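Long-range contacts in putative hemin ABC transport system, membrane protein (Burkholderia cenocepacia J2315, PDB 5B57), which probably serves as the membrane-spanning subunit of an ABC importer that carries heme across the cell membrane: residues 56-67 with 332-343; 123-131 with 266-274. All coordinates share one frame; numbering follows the deposited sequence.

Contact 1: 56-67 with 332-343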
# COMPACT_ATOMS: atom_id res chain seq x y z
N LEU A 56 -5.49 27.45 -15.57
CA LEU A 56 -6.85 27.10 -15.97
C LEU A 56 -7.22 27.81 -17.27
O LEU A 56 -7.68 27.18 -18.23
CB LEU A 56 -7.85 27.42 -14.85
CG LEU A 56 -8.07 26.36 -13.75
CD1 LEU A 56 -9.38 26.48 -13.01
CD2 LEU A 56 -7.98 24.98 -14.33
N ALA A 57 -7.01 29.13 -17.32
CA ALA A 57 -7.45 29.88 -18.50
C ALA A 57 -6.74 29.39 -19.75
O ALA A 57 -7.37 29.20 -20.80
CB ALA A 57 -7.22 31.36 -18.29
N ALA A 58 -5.44 29.14 -19.65
CA ALA A 58 -4.68 28.72 -20.82
C ALA A 58 -5.26 27.45 -21.42
O ALA A 58 -5.57 27.40 -22.61
CB ALA A 58 -3.21 28.53 -20.44
N LEU A 59 -5.43 26.42 -20.58
CA LEU A 59 -5.92 25.13 -21.06
C LEU A 59 -7.26 25.26 -21.78
O LEU A 59 -7.45 24.71 -22.86
CB LEU A 59 -6.05 24.16 -19.88
CG LEU A 59 -4.77 23.71 -19.17
CD1 LEU A 59 -5.18 23.03 -17.90
CD2 LEU A 59 -3.93 22.77 -20.01
N ALA A 60 -8.20 26.00 -21.18
CA ALA A 60 -9.45 26.35 -21.85
C ALA A 60 -9.21 26.95 -23.25
O ALA A 60 -9.85 26.54 -24.23
CB ALA A 60 -10.25 27.33 -20.98
N ILE A 61 -8.29 27.92 -23.36
CA ILE A 61 -7.95 28.46 -24.68
C ILE A 61 -7.35 27.37 -25.56
O ILE A 61 -7.84 27.10 -26.66
CB ILE A 61 -7.01 29.68 -24.55
CG1 ILE A 61 -7.58 30.73 -23.59
CG2 ILE A 61 -6.77 30.34 -25.89
CD1 ILE A 61 -9.05 31.03 -23.77
N LEU A 62 -6.29 26.71 -25.07
CA LEU A 62 -5.62 25.68 -25.87
C LEU A 62 -6.61 24.61 -26.32
O LEU A 62 -6.63 24.22 -27.49
CB LEU A 62 -4.47 25.05 -25.08
CG LEU A 62 -3.04 25.28 -25.57
CD1 LEU A 62 -2.10 24.20 -24.97
CD2 LEU A 62 -2.97 25.35 -27.09
N MET A 63 -7.44 24.12 -25.39
CA MET A 63 -8.48 23.16 -25.76
C MET A 63 -9.39 23.75 -26.83
O MET A 63 -9.56 23.17 -27.92
CB MET A 63 -9.27 22.74 -24.52
CG MET A 63 -10.50 21.87 -24.79
SD MET A 63 -11.86 22.02 -23.59
CE MET A 63 -12.65 23.56 -24.12
N GLY A 64 -9.97 24.92 -26.56
CA GLY A 64 -10.84 25.55 -27.54
C GLY A 64 -10.20 25.66 -28.90
O GLY A 64 -10.79 25.30 -29.91
N ALA A 65 -8.96 26.16 -28.94
CA ALA A 65 -8.25 26.31 -30.21
C ALA A 65 -8.14 24.98 -30.93
O ALA A 65 -8.71 24.81 -32.01
CB ALA A 65 -6.84 26.87 -30.00
N MET A 66 -7.40 24.05 -30.34
CA MET A 66 -7.30 22.69 -30.83
C MET A 66 -8.65 22.12 -31.29
O MET A 66 -8.76 21.54 -32.38
CB MET A 66 -6.72 21.80 -29.74
CG MET A 66 -6.96 20.36 -30.02
SD MET A 66 -5.48 19.42 -29.76
CE MET A 66 -4.45 20.07 -31.08
N SER A 67 -9.68 22.31 -30.46
CA SER A 67 -11.02 21.87 -30.82
C SER A 67 -11.43 22.39 -32.20
O SER A 67 -11.84 21.62 -33.08
CB SER A 67 -12.00 22.35 -29.76
OG SER A 67 -13.12 21.54 -29.73
N PRO A 332 -11.81 21.07 -12.16
CA PRO A 332 -11.90 21.70 -13.49
C PRO A 332 -10.59 21.68 -14.26
O PRO A 332 -10.61 21.61 -15.49
CB PRO A 332 -12.33 23.13 -13.17
CG PRO A 332 -11.82 23.37 -11.83
CD PRO A 332 -11.97 22.07 -11.09
N GLY A 333 -9.45 21.77 -13.55
CA GLY A 333 -8.16 21.72 -14.22
C GLY A 333 -7.95 20.40 -14.93
O GLY A 333 -7.54 20.37 -16.09
N ALA A 334 -8.23 19.30 -14.25
CA ALA A 334 -7.98 18.00 -14.85
C ALA A 334 -8.93 17.74 -16.01
O ALA A 334 -8.54 17.16 -17.03
CB ALA A 334 -8.09 16.92 -13.78
N ALA A 335 -10.18 18.18 -15.88
CA ALA A 335 -11.14 17.98 -16.97
C ALA A 335 -10.74 18.75 -18.23
O ALA A 335 -10.74 18.18 -19.33
CB ALA A 335 -12.55 18.35 -16.49
N LEU A 336 -10.33 20.02 -18.10
CA LEU A 336 -9.79 20.73 -19.27
C LEU A 336 -8.59 20.00 -19.86
O LEU A 336 -8.57 19.70 -21.06
CB LEU A 336 -9.41 22.15 -18.90
CG LEU A 336 -10.45 23.18 -18.47
CD1 LEU A 336 -9.73 24.48 -18.23
CD2 LEU A 336 -11.49 23.34 -19.53
N LEU A 337 -7.58 19.70 -19.04
CA LEU A 337 -6.42 18.99 -19.57
C LEU A 337 -6.79 17.60 -20.11
O LEU A 337 -6.19 17.12 -21.09
CB LEU A 337 -5.33 18.85 -18.52
CG LEU A 337 -4.11 18.13 -19.10
CD1 LEU A 337 -3.49 18.99 -20.22
CD2 LEU A 337 -3.09 17.72 -18.04
N GLY A 338 -7.78 16.93 -19.51
CA GLY A 338 -8.20 15.65 -20.06
C GLY A 338 -8.85 15.81 -21.43
O GLY A 338 -8.55 15.07 -22.37
N ALA A 339 -9.77 16.77 -21.54
CA ALA A 339 -10.34 17.07 -22.84
C ALA A 339 -9.25 17.46 -23.82
O ALA A 339 -9.24 17.00 -24.97
CB ALA A 339 -11.38 18.18 -22.70
N LEU A 340 -8.27 18.25 -23.38
CA LEU A 340 -7.18 18.60 -24.28
C LEU A 340 -6.37 17.37 -24.70
O LEU A 340 -6.04 17.21 -25.88
CB LEU A 340 -6.27 19.66 -23.64
CG LEU A 340 -5.18 20.11 -24.60
CD1 LEU A 340 -5.77 20.68 -25.90
CD2 LEU A 340 -4.30 21.13 -23.93
N LEU A 341 -6.06 16.48 -23.77
CA LEU A 341 -5.24 15.32 -24.13
C LEU A 341 -6.02 14.31 -25.00
O LEU A 341 -5.47 13.78 -25.97
CB LEU A 341 -4.70 14.65 -22.86
CG LEU A 341 -3.64 15.45 -22.07
CD1 LEU A 341 -3.58 14.95 -20.64
CD2 LEU A 341 -2.27 15.35 -22.72
N THR A 342 -7.28 14.02 -24.66
CA THR A 342 -8.06 13.05 -25.43
C THR A 342 -8.20 13.48 -26.88
O THR A 342 -8.04 12.69 -27.81
CB THR A 342 -9.44 12.90 -24.82
OG1 THR A 342 -9.31 12.56 -23.44
CG2 THR A 342 -10.23 11.84 -25.55
N LEU A 343 -8.57 14.74 -27.07
CA LEU A 343 -8.70 15.31 -28.40
C LEU A 343 -7.37 15.25 -29.16
O LEU A 343 -7.32 14.85 -30.33
CB LEU A 343 -9.21 16.73 -28.23
CG LEU A 343 -9.50 17.69 -29.35
CD1 LEU A 343 -10.64 17.16 -30.19
CD2 LEU A 343 -9.86 18.95 -28.63

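Contact 2: 123-131 with 266-274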
# COMPACT_ATOMS: atom_id res chain seq x y z
N ALA A 123 -9.63 12.91 -10.78
CA ALA A 123 -9.34 13.86 -9.72
C ALA A 123 -10.17 13.57 -8.47
O ALA A 123 -9.64 13.56 -7.35
CB ALA A 123 -9.59 15.28 -10.22
N ALA A 124 -11.47 13.29 -8.64
CA ALA A 124 -12.30 12.99 -7.49
C ALA A 124 -11.87 11.70 -6.82
O ALA A 124 -11.64 11.66 -5.61
CB ALA A 124 -13.77 12.92 -7.90
N MET A 125 -11.72 10.62 -7.61
CA MET A 125 -11.36 9.33 -7.02
C MET A 125 -9.99 9.37 -6.36
O MET A 125 -9.79 8.74 -5.32
CB MET A 125 -11.41 8.25 -8.07
CG MET A 125 -12.82 7.97 -8.54
SD MET A 125 -13.52 6.61 -7.61
CE MET A 125 -12.35 5.32 -8.02
N GLN A 126 -9.03 10.09 -6.95
CA GLN A 126 -7.70 10.15 -6.34
C GLN A 126 -7.71 10.93 -5.03
O GLN A 126 -6.96 10.61 -4.10
CB GLN A 126 -6.72 10.77 -7.32
CG GLN A 126 -6.34 9.78 -8.37
CD GLN A 126 -6.04 10.41 -9.70
OE1 GLN A 126 -5.19 11.30 -9.81
NE2 GLN A 126 -6.74 9.96 -10.74
N ALA A 127 -8.56 11.96 -4.94
CA ALA A 127 -8.82 12.57 -3.64
C ALA A 127 -9.50 11.57 -2.72
O ALA A 127 -8.97 11.24 -1.65
CB ALA A 127 -9.68 13.82 -3.80
N LEU A 128 -10.63 11.03 -3.15
CA LEU A 128 -11.38 10.08 -2.32
C LEU A 128 -10.49 8.97 -1.74
O LEU A 128 -10.62 8.63 -0.56
CB LEU A 128 -12.51 9.47 -3.15
CG LEU A 128 -13.34 8.47 -2.37
CD1 LEU A 128 -14.22 9.25 -1.47
CD2 LEU A 128 -14.17 7.66 -3.31
N PHE A 129 -9.57 8.42 -2.54
CA PHE A 129 -8.70 7.35 -2.04
C PHE A 129 -7.40 7.87 -1.48
O PHE A 129 -6.56 7.06 -1.08
CB PHE A 129 -8.37 6.34 -3.13
CG PHE A 129 -9.50 5.44 -3.47
CD1 PHE A 129 -9.71 4.28 -2.76
CD2 PHE A 129 -10.39 5.79 -4.46
CE1 PHE A 129 -10.77 3.45 -3.05
CE2 PHE A 129 -11.47 4.97 -4.75
CZ PHE A 129 -11.65 3.79 -4.04
N ARG A 130 -7.19 9.19 -1.48
CA ARG A 130 -5.96 9.75 -0.95
C ARG A 130 -4.77 9.08 -1.61
O ARG A 130 -3.81 8.67 -0.97
CB ARG A 130 -5.91 9.61 0.56
CG ARG A 130 -6.41 10.81 1.27
CD ARG A 130 -6.91 10.42 2.61
NE ARG A 130 -8.01 9.48 2.46
CZ ARG A 130 -7.99 8.25 2.97
NH1 ARG A 130 -6.93 7.84 3.68
NH2 ARG A 130 -9.04 7.44 2.78
N ASN A 131 -4.87 8.92 -2.90
CA ASN A 131 -3.86 8.17 -3.60
C ASN A 131 -3.93 8.50 -5.07
O ASN A 131 -4.98 8.34 -5.72
CB ASN A 131 -4.08 6.68 -3.38
CG ASN A 131 -3.08 5.85 -4.11
OD1 ASN A 131 -2.07 6.34 -4.63
ND2 ASN A 131 -3.35 4.57 -4.17
N LEU A 266 -13.83 17.04 -0.13
CA LEU A 266 -12.70 16.25 -0.63
C LEU A 266 -11.37 16.84 -0.21
O LEU A 266 -10.42 16.10 0.06
CB LEU A 266 -12.77 16.12 -2.15
CG LEU A 266 -13.79 15.14 -2.72
CD1 LEU A 266 -13.94 15.36 -4.22
CD2 LEU A 266 -13.38 13.71 -2.40
N ASN A 267 -11.28 18.17 -0.15
CA ASN A 267 -10.02 18.77 0.28
C ASN A 267 -9.76 18.43 1.73
O ASN A 267 -8.63 18.11 2.09
CB ASN A 267 -10.03 20.28 0.08
CG ASN A 267 -9.54 20.67 -1.30
OD1 ASN A 267 -8.90 19.88 -1.99
ND2 ASN A 267 -9.86 21.90 -1.71
N ALA A 268 -10.81 18.45 2.56
CA ALA A 268 -10.66 18.13 3.98
C ALA A 268 -10.32 16.66 4.18
O ALA A 268 -9.54 16.33 5.08
CB ALA A 268 -11.92 18.52 4.75
N LEU A 269 -10.88 15.79 3.35
CA LEU A 269 -10.60 14.35 3.40
C LEU A 269 -9.16 14.00 3.01
O LEU A 269 -8.66 12.95 3.42
CB LEU A 269 -11.58 13.63 2.49
CG LEU A 269 -11.43 12.13 2.41
CD1 LEU A 269 -11.65 11.55 3.79
CD2 LEU A 269 -12.45 11.61 1.41
N GLN A 270 -8.48 14.87 2.26
CA GLN A 270 -7.07 14.67 1.94
C GLN A 270 -6.18 14.75 3.16
O GLN A 270 -4.97 14.48 3.05
CB GLN A 270 -6.64 15.71 0.92
CG GLN A 270 -7.33 15.52 -0.38
CD GLN A 270 -7.35 14.06 -0.68
OE1 GLN A 270 -6.29 13.45 -0.84
NE2 GLN A 270 -8.54 13.46 -0.66
N LEU A 271 -6.73 15.09 4.31
CA LEU A 271 -6.00 15.35 5.53
C LEU A 271 -5.91 14.12 6.40
O LEU A 271 -5.12 14.10 7.35
CB LEU A 271 -6.72 16.50 6.25
CG LEU A 271 -6.00 17.55 7.04
CD1 LEU A 271 -6.62 18.82 6.64
CD2 LEU A 271 -6.36 17.30 8.45
N GLY A 272 -6.68 13.11 6.05
CA GLY A 272 -6.96 11.93 6.84
C GLY A 272 -8.46 11.74 6.93
O GLY A 272 -9.20 12.72 7.09
N GLU A 273 -8.92 10.50 6.83
CA GLU A 273 -10.35 10.25 6.98
C GLU A 273 -10.84 10.67 8.38
O GLU A 273 -11.84 11.41 8.51
CB GLU A 273 -10.67 8.80 6.68
CG GLU A 273 -12.09 8.38 7.09
CD GLU A 273 -12.54 7.08 6.45
OE1 GLU A 273 -12.06 6.75 5.33
OE2 GLU A 273 -13.39 6.40 7.07
N THR A 274 -10.13 10.26 9.45
CA THR A 274 -10.57 10.62 10.79
C THR A 274 -10.41 12.11 11.04
O THR A 274 -11.27 12.74 11.67
CB THR A 274 -9.80 9.83 11.86
OG1 THR A 274 -10.26 8.48 11.90
CG2 THR A 274 -10.06 10.42 13.20

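Contact 1: 56-67 with 332-343
Two predicted transmembrane helices of the FecCD-type permease fold, 54-72 and 327-352, run side by side here in knobs-into-holes packing, both pointing the same way with a crossing angle of 26° and 9.1 Å between the axes of 56-67 and 332-343. No hydrogen bond links the two segments; the seam is mainly leucine and methionine. Leu-59, Leu-336 and Leu-340 are the knobs. Leu-59 drops among Gly-333, Leu-336, Leu-337 and Leu-340. Its CB lies 4.0 Å from Leu-336 CB, and its other end slants across Leu-337, with Leu-59 CD2 3.8 Å from Leu-337 CD1. Leu-336 answers from the other helix, its side chain filling the hole of Leu-56, Leu-59, Ala-60 and Met-63, with CD1 against the Leu-56 carbonyl O and the Ala-60 N and CD2 on the Met-63 side. Gly-333 has no side chain, and Leu-56 packs its CD2 methyl over the backbone there; the other methyl of Leu-56, CD1, reaches the Pro-332 ring, 4.1 Å from Pro-332 CG. One turn beyond Leu-336, Leu-340 forks between Met-63 and Leu-62: with CG anti to the backbone N (chi1 -176°), CD1 bears on the CA of Met-63 at 3.7 Å and CD2 meets Leu-62 CD1. Met-63 bends at chi3 (79°) and sets its SD 4.0 Å from Ala-339 CB, on the flank where Leu-112 of helix 94-128 also packs against both residues. Helix 311-323 lies against Leu-337, through Cys-318 and Val-319. A bound decyl maltoside comes within about 8 Å of the Leu-336 side chain. At the far end of the two segments the Met-66 and Leu-343 side chains lie alongside each other, pointing opposite ways, with Met-66 CG 3.5 Å from Leu-343 CD2.

Contact 2: 123-131 with 266-274
The carbonyl O of Ala-127 takes two N-H groups, the side-chain NE2 of Gln-270 and the backbone N of Arg-130 at 2.7 Å, the latter belonging to the Schellman motif that ends helix 94-128. The NE2 bond, with an N-H...O angle of 150°, is modelled as very short, so its exact length is doubtful, but it appears to link the end of this predicted transmembrane helix to the region of helix 263-269. Asn-267, Gln-270 and Leu-271 pack against another protein chain of the assembly, consistent with the coupling-helix region that meets the ATPase in this family. Gln-270 reaches its acceptor by folding back at chi2 (-43°), which also leaves NE2 in a weak bond with Leu-266 O, 3.3 Å away. Beside the amide is an apolar patch: Leu-266 CD2 rests 4.0 Å from Ala-127 CB and near the N of Leu-128, while Leu-128 CD1 meets Leu-269 CD2 at 4.1 Å. Arg-130, with the positive phi of the Schellman motif, runs its chain across Gln-270, placing its CG 3.4 Å from Gln-270 OE1 and its CD beside Leu-269 O. The guanidinium and amide planes are turned 43° apart. CB of Glu-273 covers one guanidinium face. The Glu-273 carboxylate stands almost perpendicular to that guanidinium, and no N-H points at it; its OE1 instead makes a salt bridge with Lys-287 of helix 283-305. Gly-272, at the N-cap of 273-278, turns the chain between the two short helices. Arg-130 and Glu-273 are left as opposite charges that probably attract from beyond salt-bridge distance, with NH2 of Arg-130 4.0 Å from OE1 of Glu-273.

How the contacts relate
The two contacts share helices: 94-128, which supplies one side of contact 2, also packs on contact 1 through Leu-112, and 327-352, half of contact 1, packs on contact 2 through Gln-327 and Val-330. Ala-123 of contact 2 touches Ala-334 of contact 1, CB to CB at 4.2 Å, although the contact centres are about 24 Å apart. Contact 1 joins two helices running in the same direction by apolar packing, only partly buried. Contact 2 lies farther from the chain centre yet is the more buried, with neighbouring helices and another protein chain packed round it. Where its helices end, backbone groups lack the next turn's partners, and a glutamine amide and charged side chains join the leucines.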